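Local structure of dihydrodipicolinate reductase N-terminus domain-containing protein (Mycobacterium smegmatis, 6IAQ) at residues M110-E115 with T326-P331; F144-I149 with D209-D214; P200-R205 with D254-E259. The protein binds NADP(H) and acts as an amine dehydrogenase, catalysing the asymmetric reductive amination of ketones to amines. One frame throughout, in Å; residues are numbered along the deposited sequence.

Interaction 1 of 3, residues M110-E115 with T326-P331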
ATOM      1  N   MET A 110       7.574 -18.778   6.141  1.00 30.37           N
ATOM      2  CA  MET A 110       7.149 -18.122   7.403  1.00 32.59           C
ATOM      3  C   MET A 110       6.310 -16.869   7.086  1.00 34.87           C
ATOM      4  O   MET A 110       5.733 -16.311   8.015  1.00 33.99           O
ATOM      5  CB  MET A 110       8.352 -17.741   8.270  1.00 34.08           C
ATOM      6  CG  MET A 110       8.791 -18.849   9.223  1.00 37.03           C
ATOM      7  SD  MET A 110       7.511 -19.208  10.481  1.00 34.23           S
ATOM      8  CE  MET A 110       7.587 -17.725  11.473  1.00 36.27           C
ATOM      9  N   LEU A 111       6.234 -16.423   5.825  1.00 34.91           N
ATOM     10  CA  LEU A 111       5.376 -15.255   5.464  1.00 29.18           C
ATOM     11  C   LEU A 111       3.960 -15.521   5.979  1.00 30.21           C
ATOM     12  O   LEU A 111       3.337 -14.578   6.579  1.00 28.76           O
ATOM     13  CB  LEU A 111       5.381 -15.052   3.945  1.00 30.92           C
ATOM     14  CG  LEU A 111       4.551 -13.864   3.453  1.00 28.20           C
ATOM     15  CD1 LEU A 111       5.227 -12.555   3.798  1.00 28.70           C
ATOM     16  CD2 LEU A 111       4.304 -14.002   1.952  1.00 30.54           C
ATOM     17  N   TYR A 112       3.477 -16.740   5.756  1.00 30.91           N
ATOM     18  CA  TYR A 112       2.145 -17.192   6.203  1.00 35.36           C
ATOM     19  C   TYR A 112       2.149 -18.715   6.233  1.00 33.04           C
ATOM     20  O   TYR A 112       1.794 -19.356   5.246  1.00 30.60           O
ATOM     21  CB  TYR A 112       1.040 -16.625   5.307  1.00 36.99           C
ATOM     22  CG  TYR A 112      -0.307 -16.638   5.989  1.00 37.13           C
ATOM     23  CD1 TYR A 112      -0.720 -15.581   6.798  1.00 37.54           C
ATOM     24  CD2 TYR A 112      -1.132 -17.748   5.883  1.00 41.46           C
ATOM     25  CE1 TYR A 112      -1.940 -15.624   7.465  1.00 35.86           C
ATOM     26  CE2 TYR A 112      -2.352 -17.806   6.538  1.00 39.11           C
ATOM     27  CZ  TYR A 112      -2.747 -16.744   7.333  1.00 39.94           C
ATOM     28  OH  TYR A 112      -3.941 -16.794   7.976  1.00 44.77           O
ATOM     29  N   PRO A 113       2.631 -19.329   7.343  1.00 32.18           N
ATOM     30  CA  PRO A 113       2.896 -20.769   7.363  1.00 33.17           C
ATOM     31  C   PRO A 113       1.765 -21.674   7.857  1.00 37.42           C
ATOM     32  O   PRO A 113       1.930 -22.891   7.769  1.00 42.25           O
ATOM     33  CB  PRO A 113       4.062 -20.811   8.353  1.00 32.78           C
ATOM     34  CG  PRO A 113       3.682 -19.783   9.399  1.00 33.86           C
ATOM     35  CD  PRO A 113       3.066 -18.666   8.585  1.00 32.18           C
ATOM     36  N   TRP A 114       0.655 -21.095   8.323  1.00 32.23           N
ATOM     37  CA  TRP A 114      -0.410 -21.825   9.055  1.00 36.26           C
ATOM     38  C   TRP A 114      -0.971 -22.983   8.199  1.00 36.02           C
ATOM     39  O   TRP A 114      -1.270 -24.048   8.782  1.00 42.94           O
ATOM     40  CB  TRP A 114      -1.525 -20.862   9.455  1.00 30.11           C
ATOM     41  CG  TRP A 114      -1.076 -19.738  10.332  1.00 32.39           C
ATOM     42  CD1 TRP A 114      -0.896 -18.448   9.943  1.00 30.40           C
ATOM     43  CD2 TRP A 114      -0.734 -19.792  11.732  1.00 35.05           C
ATOM     44  NE1 TRP A 114      -0.462 -17.701  11.010  1.00 34.29           N
ATOM     45  CE2 TRP A 114      -0.377 -18.484  12.125  1.00 36.92           C
ATOM     46  CE3 TRP A 114      -0.718 -20.800  12.698  1.00 32.63           C
ATOM     47  CZ2 TRP A 114       0.006 -18.159  13.431  1.00 38.15           C
ATOM     48  CZ3 TRP A 114      -0.348 -20.485  13.988  1.00 35.72           C
ATOM     49  CH2 TRP A 114       0.023 -19.181  14.362  1.00 38.12           C
ATOM     50  N   GLU A 115      -1.105 -22.810   6.881  1.00 35.81           N
ATOM     51  CA  GLU A 115      -1.761 -23.817   6.016  1.00 34.66           C
ATOM     52  C   GLU A 115      -0.726 -24.812   5.500  1.00 40.86           C
ATOM     53  O   GLU A 115      -1.054 -26.015   5.445  1.00 45.20           O
ATOM     54  CB  GLU A 115      -2.489 -23.160   4.842  1.00 36.17           C
ATOM     55  CG  GLU A 115      -3.474 -22.076   5.255  1.00 40.35           C
ATOM     56  CD  GLU A 115      -4.541 -22.527   6.228  1.00 44.23           C
ATOM     57  OE1 GLU A 115      -5.058 -23.628   6.043  1.00 48.27           O
ATOM     58  OE2 GLU A 115      -4.852 -21.756   7.151  1.00 48.20           O
ATOM     59  N   THR A 326       2.066 -12.624  11.702  1.00 31.71           N
ATOM     60  CA  THR A 326       2.222 -12.442  10.243  1.00 32.79           C
ATOM     61  C   THR A 326       2.068 -10.960   9.872  1.00 34.90           C
ATOM     62  O   THR A 326       1.373 -10.207  10.571  1.00 32.52           O
ATOM     63  CB  THR A 326       1.242 -13.340   9.487  1.00 29.22           C
ATOM     64  OG1 THR A 326      -0.077 -13.042   9.955  1.00 30.96           O
ATOM     65  CG2 THR A 326       1.548 -14.803   9.698  1.00 30.07           C
ATOM     66  N   VAL A 327       2.717 -10.564   8.788  1.00 30.85           N
ATOM     67  CA  VAL A 327       2.921  -9.133   8.419  1.00 30.46           C
ATOM     68  C   VAL A 327       1.599  -8.454   8.029  1.00 28.94           C
ATOM     69  O   VAL A 327       1.522  -7.239   8.147  1.00 32.59           O
ATOM     70  CB  VAL A 327       3.971  -9.028   7.304  1.00 28.22           C
ATOM     71  CG1 VAL A 327       5.352  -9.372   7.868  1.00 29.59           C
ATOM     72  CG2 VAL A 327       3.594  -9.865   6.082  1.00 26.83           C
ATOM     73  N   ASP A 328       0.611  -9.196   7.568  1.00 28.83           N
ATOM     74  CA  ASP A 328      -0.757  -8.678   7.304  1.00 35.80           C
ATOM     75  C   ASP A 328      -1.394  -8.147   8.596  1.00 38.32           C
ATOM     76  O   ASP A 328      -2.280  -7.298   8.478  1.00 36.45           O
ATOM     77  CB  ASP A 328      -1.644  -9.764   6.696  1.00 39.37           C
ATOM     78  CG  ASP A 328      -1.763 -10.996   7.583  1.00 43.03           C
ATOM     79  OD1 ASP A 328      -0.756 -11.681   7.778  1.00 38.16           O
ATOM     80  OD2 ASP A 328      -2.859 -11.249   8.061  1.00 37.44           O
ATOM     81  N   ARG A 329      -0.957  -8.606   9.772  1.00 34.96           N
ATOM     82  CA  ARG A 329      -1.550  -8.258  11.089  1.00 41.83           C
ATOM     83  C   ARG A 329      -0.726  -7.165  11.777  1.00 44.19           C
ATOM     84  O   ARG A 329      -1.190  -6.635  12.808  1.00 44.91           O
ATOM     85  CB  ARG A 329      -1.628  -9.497  11.994  1.00 43.77           C
ATOM     86  CG  ARG A 329      -2.559 -10.582  11.477  1.00 44.18           C
ATOM     87  CD  ARG A 329      -2.901 -11.618  12.545  1.00 46.41           C
ATOM     88  N   LEU A 330       0.449  -6.811  11.252  1.00 38.60           N
ATOM     89  CA  LEU A 330       1.311  -5.784  11.892  1.00 39.85           C
ATOM     90  C   LEU A 330       0.831  -4.404  11.461  1.00 40.18           C
ATOM     91  O   LEU A 330       0.144  -4.287  10.453  1.00 41.13           O
ATOM     92  CB  LEU A 330       2.762  -6.026  11.479  1.00 40.55           C
ATOM     93  CG  LEU A 330       3.411  -7.265  12.093  1.00 40.50           C
ATOM     94  CD1 LEU A 330       4.793  -7.475  11.508  1.00 38.29           C
ATOM     95  CD2 LEU A 330       3.496  -7.161  13.612  1.00 38.48           C
ATOM     96  N   PRO A 331       1.154  -3.330  12.208  1.00 41.79           N
ATOM     97  CA  PRO A 331       0.835  -1.977  11.754  1.00 42.20           C
ATOM     98  C   PRO A 331       1.527  -1.706  10.408  1.00 43.34           C
ATOM     99  O   PRO A 331       2.436  -2.468  10.015  1.00 38.36           O
ATOM    100  CB  PRO A 331       1.372  -1.059  12.863  1.00 41.64           C
ATOM    101  CG  PRO A 331       2.374  -1.914  13.603  1.00 43.62           C
ATOM    102  CD  PRO A 331       1.854  -3.333  13.500  1.00 43.26           C
TER
HETATM  103  O   HOH W   1       4.495 -12.780   8.159  1.00 25.42           O
HETATM  104  O   HOH W   2      -1.144 -14.848  11.477  1.00 31.50           O
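The methyl group of Thr326 fits into a curl of the chain formed by residues 111-114, and most of the van der Waals contact gathers around it. Thr326 CG2 lies 3.6 Å from Leu111 O and 3.8 Å from Tyr112 CD1, and it also approaches Trp114 NE1 at 3.8 Å, with the Pro113 ring a little farther off. An apolar contact forms to one side, where the Leu111 and Val327 side chains cross at about a right angle and Leu111 CD1 meets Val327 CG2 at 3.9 Å. Within the curl the rings lean together: Trp114 CD1 sits 3.6 Å above one face of the Tyr112 ring, offset toward its rim.

No direct hydrogen bond joins the segments, so the polar link is made by water. One molecule donates to Leu111 O and accepts from Val327 N; another accepts from Trp114 NE1 and donates to Thr326 OG1. With chi1 at 56°, Thr326 OG1 also donates to Asp328 OD1 at 2.7 Å, on the syn side and 25° out of the carboxylate plane. Gripped twice, the hydroxyl has its rotation fixed, while Asp328 OD1 comes to the edge of the Tyr112 ring, close to its plane. Tyr112 O is held in turn by Asn206 of helix 203-215.

Both segments follow parallel strands, 102-105 and 323-324, separated by strand 134-137. The contact thus joins two loops at the C-terminal ends of strands of a Rossmann-type sheet, the side on which the cofactor typically binds; Leu111's side chain lies about 7 Å from bound NADP.

Interaction 2 of 3, residues F144-I149 with D209-D214; sequences FWVNMI and DALVAD
Helices 141-153 and 203-215 run side by side in nearly the same direction through segments 144-149 and 209-214, their local axes inclined by 21° and 9.5 Å apart at closest approach. The pair packs against the mixed sheet of the C-terminal domain, with Ile149 reaching Val162 and Leu211 reaching Phe266. The first helix has a wider pi-type turn at residues 144-147, and its residues Trp145 and Val146 belong to the contact.

Leu211 carries most of the contact. Its CG stands anti to the carbonyl carbon (chi1 -75°), and the extended chain carries the two methyl groups to the backbone of the pi-type turn. Leu211 CD2 rests 3.5 Å from Val146 O, while the Leu211 and Ile149 side chains meet at a slant, Leu211 CD1 lying 4.1 Å from Ile149 CG2. Beside it, Val146 CG1 meets Ala210 CB, also at 4.1 Å; the short alanine side chain lies on the near side of its helix.

Asp214, at the margin, instead forms salt bridges with Arg332 and Arg334 of the second subunit. Trp145 O, within the widened turn, is buried without a hydrogen-bond partner, probably a consequence of the irregular backbone, and faces the Leu211 methyl CD1 at 3.8 Å.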
ATOM      1  N   PHE A 144       5.337  -5.998  -1.351  1.00 26.80           N
ATOM      2  CA  PHE A 144       5.126  -6.028  -2.830  1.00 24.70           C
ATOM      3  C   PHE A 144       4.187  -7.146  -3.258  1.00 26.88           C
ATOM      4  O   PHE A 144       3.595  -7.002  -4.333  1.00 24.55           O
ATOM      5  CB  PHE A 144       6.472  -6.072  -3.544  1.00 24.02           C
ATOM      6  CG  PHE A 144       7.242  -4.791  -3.359  1.00 24.74           C
ATOM      7  CD1 PHE A 144       6.889  -3.645  -4.057  1.00 25.93           C
ATOM      8  CD2 PHE A 144       8.266  -4.713  -2.426  1.00 22.85           C
ATOM      9  CE1 PHE A 144       7.596  -2.465  -3.861  1.00 24.49           C
ATOM     10  CE2 PHE A 144       8.944  -3.529  -2.209  1.00 25.81           C
ATOM     11  CZ  PHE A 144       8.599  -2.393  -2.914  1.00 24.48           C
ATOM     12  N   TRP A 145       4.013  -8.200  -2.453  1.00 25.19           N
ATOM     13  CA  TRP A 145       3.124  -9.326  -2.829  1.00 26.90           C
ATOM     14  C   TRP A 145       1.943  -9.455  -1.856  1.00 25.70           C
ATOM     15  O   TRP A 145       1.000 -10.175  -2.224  1.00 29.02           O
ATOM     16  CB  TRP A 145       3.883 -10.650  -2.970  1.00 26.40           C
ATOM     17  CG  TRP A 145       4.933 -10.669  -4.029  1.00 25.57           C
ATOM     18  CD1 TRP A 145       5.070  -9.798  -5.073  1.00 27.75           C
ATOM     19  CD2 TRP A 145       5.984 -11.634  -4.174  1.00 26.59           C
ATOM     20  NE1 TRP A 145       6.135 -10.154  -5.857  1.00 26.40           N
ATOM     21  CE2 TRP A 145       6.736 -11.261  -5.314  1.00 25.64           C
ATOM     22  CE3 TRP A 145       6.418 -12.724  -3.408  1.00 26.71           C
ATOM     23  CZ2 TRP A 145       7.889 -11.947  -5.708  1.00 23.67           C
ATOM     24  CZ3 TRP A 145       7.525 -13.439  -3.831  1.00 26.08           C
ATOM     25  CH2 TRP A 145       8.262 -13.045  -4.954  1.00 26.48           C
ATOM     26  N   VAL A 146       1.973  -8.813  -0.690  1.00 26.96           N
ATOM     27  CA  VAL A 146       0.881  -8.971   0.308  1.00 27.83           C
ATOM     28  C   VAL A 146       0.236  -7.625   0.643  1.00 26.16           C
ATOM     29  O   VAL A 146      -0.895  -7.401   0.165  1.00 31.22           O
ATOM     30  CB  VAL A 146       1.369  -9.707   1.566  1.00 28.59           C
ATOM     31  CG1 VAL A 146       0.250  -9.843   2.589  1.00 27.96           C
ATOM     32  CG2 VAL A 146       2.003 -11.052   1.229  1.00 31.20           C
ATOM     33  N   ASN A 147       0.875  -6.765   1.441  1.00 25.47           N
ATOM     34  CA  ASN A 147       0.213  -5.581   2.034  1.00 26.07           C
ATOM     35  C   ASN A 147      -0.187  -4.534   0.949  1.00 30.02           C
ATOM     36  O   ASN A 147      -1.285  -3.927   1.080  1.00 25.41           O
ATOM     37  CB  ASN A 147       1.052  -4.967   3.146  1.00 27.18           C
ATOM     38  CG  ASN A 147       0.975  -5.799   4.431  1.00 34.24           C
ATOM     39  OD1 ASN A 147      -0.086  -5.918   5.010  1.00 31.17           O
ATOM     40  ND2 ASN A 147       2.058  -6.421   4.874  1.00 24.64           N
ATOM     41  N   MET A 148       0.652  -4.289  -0.060  1.00 26.53           N
ATOM     42  CA  MET A 148       0.326  -3.306  -1.124  1.00 27.98           C
ATOM     43  C   MET A 148      -0.775  -3.880  -2.023  1.00 25.14           C
ATOM     44  O   MET A 148      -1.601  -3.096  -2.555  1.00 27.27           O
ATOM     45  CB  MET A 148       1.545  -2.989  -2.004  1.00 26.87           C
ATOM     46  CG  MET A 148       1.280  -1.768  -2.892  1.00 29.65           C
ATOM     47  SD  MET A 148       2.797  -1.258  -3.693  1.00 30.87           S
ATOM     48  CE  MET A 148       3.437  -0.228  -2.380  1.00 31.09           C
ATOM     49  N   ILE A 149      -0.804  -5.199  -2.186  1.00 25.75           N
ATOM     50  CA  ILE A 149      -1.838  -5.865  -3.006  1.00 26.44           C
ATOM     51  C   ILE A 149      -3.182  -5.827  -2.270  1.00 28.45           C
ATOM     52  O   ILE A 149      -4.204  -5.469  -2.906  1.00 30.38           O
ATOM     53  CB  ILE A 149      -1.428  -7.283  -3.423  1.00 27.03           C
ATOM     54  CG1 ILE A 149      -0.078  -7.313  -4.132  1.00 26.74           C
ATOM     55  CG2 ILE A 149      -2.509  -7.914  -4.285  1.00 28.90           C
ATOM     56  CD1 ILE A 149       0.119  -6.229  -5.198  1.00 25.20           C
ATOM     57  N   ASP A 209      -2.114 -17.608   0.460  1.00 33.78           N
ATOM     58  CA  ASP A 209      -2.749 -17.967   1.761  1.00 33.61           C
ATOM     59  C   ASP A 209      -2.919 -16.679   2.567  1.00 32.25           C
ATOM     60  O   ASP A 209      -3.968 -16.480   3.176  1.00 31.14           O
ATOM     61  CB  ASP A 209      -1.941 -19.007   2.554  1.00 38.45           C
ATOM     62  CG  ASP A 209      -1.955 -20.424   1.973  1.00 41.56           C
ATOM     63  OD1 ASP A 209      -2.819 -20.710   1.116  1.00 42.37           O
ATOM     64  OD2 ASP A 209      -1.092 -21.248   2.389  1.00 40.68           O
ATOM     65  N   ALA A 210      -1.908 -15.806   2.568  1.00 30.66           N
ATOM     66  CA  ALA A 210      -1.935 -14.521   3.308  1.00 32.59           C
ATOM     67  C   ALA A 210      -3.051 -13.625   2.745  1.00 35.55           C
ATOM     68  O   ALA A 210      -3.789 -13.037   3.561  1.00 32.56           O
ATOM     69  CB  ALA A 210      -0.594 -13.832   3.238  1.00 30.88           C
ATOM     70  N   LEU A 211      -3.152 -13.485   1.416  1.00 35.66           N
ATOM     71  CA  LEU A 211      -4.148 -12.564   0.799  1.00 34.16           C
ATOM     72  C   LEU A 211      -5.559 -13.081   1.096  1.00 33.64           C
ATOM     73  O   LEU A 211      -6.409 -12.299   1.498  1.00 32.77           O
ATOM     74  CB  LEU A 211      -3.878 -12.451  -0.704  1.00 35.16           C
ATOM     75  CG  LEU A 211      -2.672 -11.602  -1.094  1.00 32.13           C
ATOM     76  CD1 LEU A 211      -2.465 -11.662  -2.589  1.00 33.98           C
ATOM     77  CD2 LEU A 211      -2.836 -10.163  -0.634  1.00 33.35           C
ATOM     78  N   VAL A 212      -5.767 -14.378   0.929  1.00 39.90           N
ATOM     79  CA  VAL A 212      -7.081 -15.041   1.183  1.00 37.82           C
ATOM     80  C   VAL A 212      -7.477 -14.843   2.649  1.00 41.06           C
ATOM     81  O   VAL A 212      -8.627 -14.411   2.899  1.00 44.60           O
ATOM     82  CB  VAL A 212      -7.029 -16.514   0.764  1.00 39.34           C
ATOM     83  CG1 VAL A 212      -8.204 -17.317   1.305  1.00 43.14           C
ATOM     84  CG2 VAL A 212      -6.933 -16.639  -0.757  1.00 38.60           C
ATOM     85  N   ALA A 213      -6.566 -15.117   3.586  1.00 40.52           N
ATOM     86  CA  ALA A 213      -6.832 -14.993   5.035  1.00 37.83           C
ATOM     87  C   ALA A 213      -7.082 -13.521   5.378  1.00 40.15           C
ATOM     88  O   ALA A 213      -8.044 -13.233   6.135  1.00 37.10           O
ATOM     89  CB  ALA A 213      -5.685 -15.564   5.833  1.00 41.35           C
ATOM     90  N   ASP A 214      -6.261 -12.603   4.852  1.00 32.66           N
ATOM     91  CA  ASP A 214      -6.440 -11.153   5.139  1.00 36.27           C
ATOM     92  C   ASP A 214      -7.820 -10.685   4.635  1.00 34.16           C
ATOM     93  O   ASP A 214      -8.428  -9.820   5.258  1.00 38.19           O
ATOM     94  CB  ASP A 214      -5.320 -10.301   4.543  1.00 30.49           C
ATOM     95  CG  ASP A 214      -5.522  -8.826   4.812  1.00 31.73           C
ATOM     96  OD1 ASP A 214      -5.286  -8.385   5.954  1.00 37.59           O
ATOM     97  OD2 ASP A 214      -5.964  -8.148   3.887  1.00 35.23           O
TER

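Interaction 3 of 3, residues P200-R205 with D254-E259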
ATOM      1  N   PRO A 200       9.006 -28.899  -1.318  1.00 38.46           N
ATOM      2  CA  PRO A 200       8.475 -27.855  -0.441  1.00 40.68           C
ATOM      3  C   PRO A 200       7.346 -27.058  -1.086  1.00 40.70           C
ATOM      4  O   PRO A 200       7.242 -27.027  -2.322  1.00 37.98           O
ATOM      5  CB  PRO A 200       9.658 -26.933  -0.092  1.00 39.75           C
ATOM      6  CG  PRO A 200      10.807 -27.390  -0.940  1.00 43.63           C
ATOM      7  CD  PRO A 200      10.430 -28.724  -1.579  1.00 41.55           C
ATOM      8  N   PRO A 201       6.523 -26.363  -0.271  1.00 35.31           N
ATOM      9  CA  PRO A 201       5.491 -25.481  -0.806  1.00 35.52           C
ATOM     10  C   PRO A 201       6.166 -24.334  -1.596  1.00 35.69           C
ATOM     11  O   PRO A 201       7.298 -23.953  -1.329  1.00 34.41           O
ATOM     12  CB  PRO A 201       4.746 -24.960   0.439  1.00 36.90           C
ATOM     13  CG  PRO A 201       5.784 -25.044   1.568  1.00 39.43           C
ATOM     14  CD  PRO A 201       6.642 -26.256   1.203  1.00 38.12           C
ATOM     15  N   THR A 202       5.479 -23.853  -2.615  1.00 30.89           N
ATOM     16  CA  THR A 202       5.930 -22.708  -3.440  1.00 32.47           C
ATOM     17  C   THR A 202       5.840 -21.431  -2.601  1.00 31.27           C
ATOM     18  O   THR A 202       4.932 -21.298  -1.761  1.00 27.33           O
ATOM     19  CB  THR A 202       5.141 -22.617  -4.750  1.00 34.13           C
ATOM     20  OG1 THR A 202       3.766 -22.414  -4.395  1.00 33.45           O
ATOM     21  CG2 THR A 202       5.333 -23.856  -5.603  1.00 36.15           C
ATOM     22  N   PHE A 203       6.751 -20.492  -2.849  1.00 31.21           N
ATOM     23  CA  PHE A 203       6.715 -19.144  -2.222  1.00 27.42           C
ATOM     24  C   PHE A 203       5.337 -18.519  -2.436  1.00 26.71           C
ATOM     25  O   PHE A 203       4.777 -17.920  -1.489  1.00 28.62           O
ATOM     26  CB  PHE A 203       7.802 -18.243  -2.806  1.00 27.45           C
ATOM     27  CG  PHE A 203       9.225 -18.679  -2.540  1.00 27.90           C
ATOM     28  CD1 PHE A 203       9.527 -19.787  -1.748  1.00 29.03           C
ATOM     29  CD2 PHE A 203      10.270 -17.930  -3.042  1.00 25.59           C
ATOM     30  CE1 PHE A 203      10.843 -20.148  -1.506  1.00 28.15           C
ATOM     31  CE2 PHE A 203      11.581 -18.288  -2.785  1.00 26.91           C
ATOM     32  CZ  PHE A 203      11.861 -19.385  -2.013  1.00 27.97           C
ATOM     33  N   GLY A 204       4.810 -18.672  -3.642  1.00 28.34           N
ATOM     34  CA  GLY A 204       3.543 -18.050  -4.048  1.00 30.54           C
ATOM     35  C   GLY A 204       2.354 -18.618  -3.303  1.00 30.67           C
ATOM     36  O   GLY A 204       1.388 -17.876  -3.085  1.00 29.19           O
ATOM     37  N   ARG A 205       2.414 -19.886  -2.890  1.00 29.83           N
ATOM     38  CA  ARG A 205       1.310 -20.492  -2.117  1.00 27.49           C
ATOM     39  C   ARG A 205       1.150 -19.729  -0.797  1.00 29.06           C
ATOM     40  O   ARG A 205       0.012 -19.414  -0.372  1.00 30.73           O
ATOM     41  CB  ARG A 205       1.574 -21.989  -1.951  1.00 32.42           C
ATOM     42  CG  ARG A 205       0.638 -22.659  -0.950  1.00 32.15           C
ATOM     43  CD  ARG A 205      -0.819 -22.587  -1.368  1.00 34.09           C
ATOM     44  NE  ARG A 205      -1.580 -22.865  -0.165  1.00 41.83           N
ATOM     45  CZ  ARG A 205      -1.797 -24.079   0.312  1.00 39.86           C
ATOM     46  NH1 ARG A 205      -1.356 -25.135  -0.352  1.00 37.60           N
ATOM     47  NH2 ARG A 205      -2.498 -24.233   1.418  1.00 40.04           N
ATOM     48  N   ASP A 254       6.864 -20.926 -10.988  1.00 28.03           N
ATOM     49  CA  ASP A 254       5.656 -21.491 -10.356  1.00 31.13           C
ATOM     50  C   ASP A 254       4.451 -20.673 -10.802  1.00 31.25           C
ATOM     51  O   ASP A 254       4.596 -19.476 -10.959  1.00 28.62           O
ATOM     52  CB  ASP A 254       5.691 -21.446  -8.823  1.00 31.75           C
ATOM     53  CG  ASP A 254       6.848 -22.156  -8.152  1.00 34.60           C
ATOM     54  OD1 ASP A 254       7.172 -23.289  -8.563  1.00 35.34           O
ATOM     55  OD2 ASP A 254       7.421 -21.554  -7.203  1.00 35.87           O
ATOM     56  N   ILE A 255       3.284 -21.291 -10.842  1.00 30.77           N
ATOM     57  CA  ILE A 255       1.959 -20.624 -10.914  1.00 35.54           C
ATOM     58  C   ILE A 255       1.067 -21.282  -9.869  1.00 34.01           C
ATOM     59  O   ILE A 255       1.006 -22.511  -9.827  1.00 38.68           O
ATOM     60  CB  ILE A 255       1.367 -20.645 -12.339  1.00 39.36           C
ATOM     61  CG1 ILE A 255       0.033 -19.900 -12.388  1.00 43.89           C
ATOM     62  CG2 ILE A 255       1.244 -22.051 -12.864  1.00 44.85           C
ATOM     63  CD1 ILE A 255      -0.294 -19.350 -13.771  1.00 45.20           C
ATOM     64  N   ASP A 256       0.527 -20.476  -8.977  1.00 31.89           N
ATOM     65  CA  ASP A 256      -0.351 -20.881  -7.868  1.00 32.56           C
ATOM     66  C   ASP A 256      -1.691 -20.190  -8.058  1.00 36.27           C
ATOM     67  O   ASP A 256      -1.715 -19.028  -8.504  1.00 35.48           O
ATOM     68  CB  ASP A 256       0.277 -20.549  -6.511  1.00 33.67           C
ATOM     69  CG  ASP A 256       1.445 -21.465  -6.234  1.00 35.35           C
ATOM     70  OD1 ASP A 256       1.180 -22.675  -5.979  1.00 34.77           O
ATOM     71  OD2 ASP A 256       2.592 -21.001  -6.369  1.00 32.02           O
ATOM     72  N   ARG A 257      -2.758 -20.887  -7.701  1.00 33.99           N
ATOM     73  CA  ARG A 257      -4.145 -20.406  -7.879  1.00 35.84           C
ATOM     74  C   ARG A 257      -4.994 -20.875  -6.715  1.00 39.09           C
ATOM     75  O   ARG A 257      -4.946 -22.079  -6.376  1.00 42.16           O
ATOM     76  CB  ARG A 257      -4.700 -20.951  -9.193  1.00 42.37           C
ATOM     77  CG  ARG A 257      -6.138 -20.559  -9.493  1.00 48.65           C
ATOM     78  CD  ARG A 257      -6.527 -21.283 -10.767  1.00 56.02           C
ATOM     79  NE  ARG A 257      -7.257 -20.424 -11.670  1.00 64.42           N
ATOM     80  CZ  ARG A 257      -8.579 -20.293 -11.691  1.00 70.36           C
ATOM     81  NH1 ARG A 257      -9.344 -20.988 -10.869  1.00 69.42           N
ATOM     82  NH2 ARG A 257      -9.142 -19.467 -12.554  1.00 74.67           N
ATOM     83  N   ILE A 258      -5.734 -19.948  -6.121  1.00 37.53           N
ATOM     84  CA  ILE A 258      -6.727 -20.249  -5.064  1.00 36.96           C
ATOM     85  C   ILE A 258      -8.063 -19.650  -5.488  1.00 42.11           C
ATOM     86  O   ILE A 258      -8.137 -18.415  -5.667  1.00 39.86           O
ATOM     87  CB  ILE A 258      -6.256 -19.733  -3.701  1.00 39.48           C
ATOM     88  CG1 ILE A 258      -4.903 -20.349  -3.312  1.00 37.03           C
ATOM     89  CG2 ILE A 258      -7.343 -19.977  -2.662  1.00 40.75           C
ATOM     90  CD1 ILE A 258      -4.441 -19.976  -1.919  1.00 37.44           C
ATOM     91  N   GLU A 259      -9.074 -20.506  -5.640  1.00 42.81           N
ATOM     92  CA  GLU A 259     -10.487 -20.079  -5.798  1.00 43.59           C
ATOM     93  C   GLU A 259     -11.120 -20.017  -4.422  1.00 46.61           C
ATOM     94  O   GLU A 259     -10.860 -20.923  -3.616  1.00 48.03           O
ATOM     95  CB  GLU A 259     -11.253 -21.050  -6.678  1.00 46.86           C
ATOM     96  CG  GLU A 259     -10.575 -21.289  -7.996  1.00 49.09           C
ATOM     97  CD  GLU A 259     -11.403 -22.156  -8.934  1.00 51.89           C
ATOM     98  OE1 GLU A 259     -12.567 -22.470  -8.582  1.00 55.97           O
ATOM     99  OE2 GLU A 259     -10.868 -22.534  -9.993  1.00 58.91           O
TER
HETATM  100  O   HOH W   3       8.745 -21.443  -4.896  1.00 24.98           O
HETATM  101  O   HOH W   4       6.135 -19.293  -6.163  1.00 26.04           O
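Thr202 OG1 is held from two directions: it donates to Asp256 OD2 at 2.7 Å and accepts from Arg205 N at 3.2 Å. The second bond, bent to 138° at the hydrogen, makes Thr202 the N-cap of helix 203-215, which starts here against strand 249-260 of the C-terminal domain's mixed sheet. The first bond reaches the carboxylate from above its plane, 39° out of it. A chi1 of 61° turns the hydroxyl to where it can serve both partners and directs the methyl group to the neighbouring aspartate, so that Thr202 CG2 touches Asp254 CG at 3.4 Å, the two side chains running alongside one another in opposite senses.

Asp254 reaches the helix start through water. Two molecules donate to Asp254 OD2, at 2.7 and 2.8 Å, and accept from Phe203 N and Gly204 N respectively, so these two amides are each met by a bridging water, while Arg205 N has the capping hydroxyl. Two carboxylates beside a helix N-terminus would probably be stabilised by the partial positive charge there. Each has further partners: Asp254 OD1 binds Thr226 and the guanidinium of Arg199, and Asp256 OD1 binds Thr224, all in the same chain.

Alternate residues of the strand, Asp254, Asp256 and Ile258, face the helix, and the polar network ends at the last of them, where Ile258 packs on Leu208 and Val212. Arg205, kinked at its second torsion and salt-bridged through NE to Asp209 in the next turn, makes a van der Waals contact here, Arg205 NE lying 4.4 Å from Ile258 CD1.

In the fold
Helix 203-215 ties the three contacts together. Interaction 3 fixes its start and interaction 2 packs its C-terminal half, whereas interaction 1 lies alongside, with Tyr112 touching Asp209 and Ala213 and Glu115 touching Arg205. Interactions 2 and 3 are buried within the C-terminal domain, but their chemistry is opposite: aliphatic groups between two helices in the one, hydroxyl, carboxylates and waters at a helix end in the other. Interaction 1 is only partly buried and mixes both kinds, with water as its polar bridge, where loops of the Rossmann-type sheet adjoin that domain. Interaction 2 alone has the second subunit within reach.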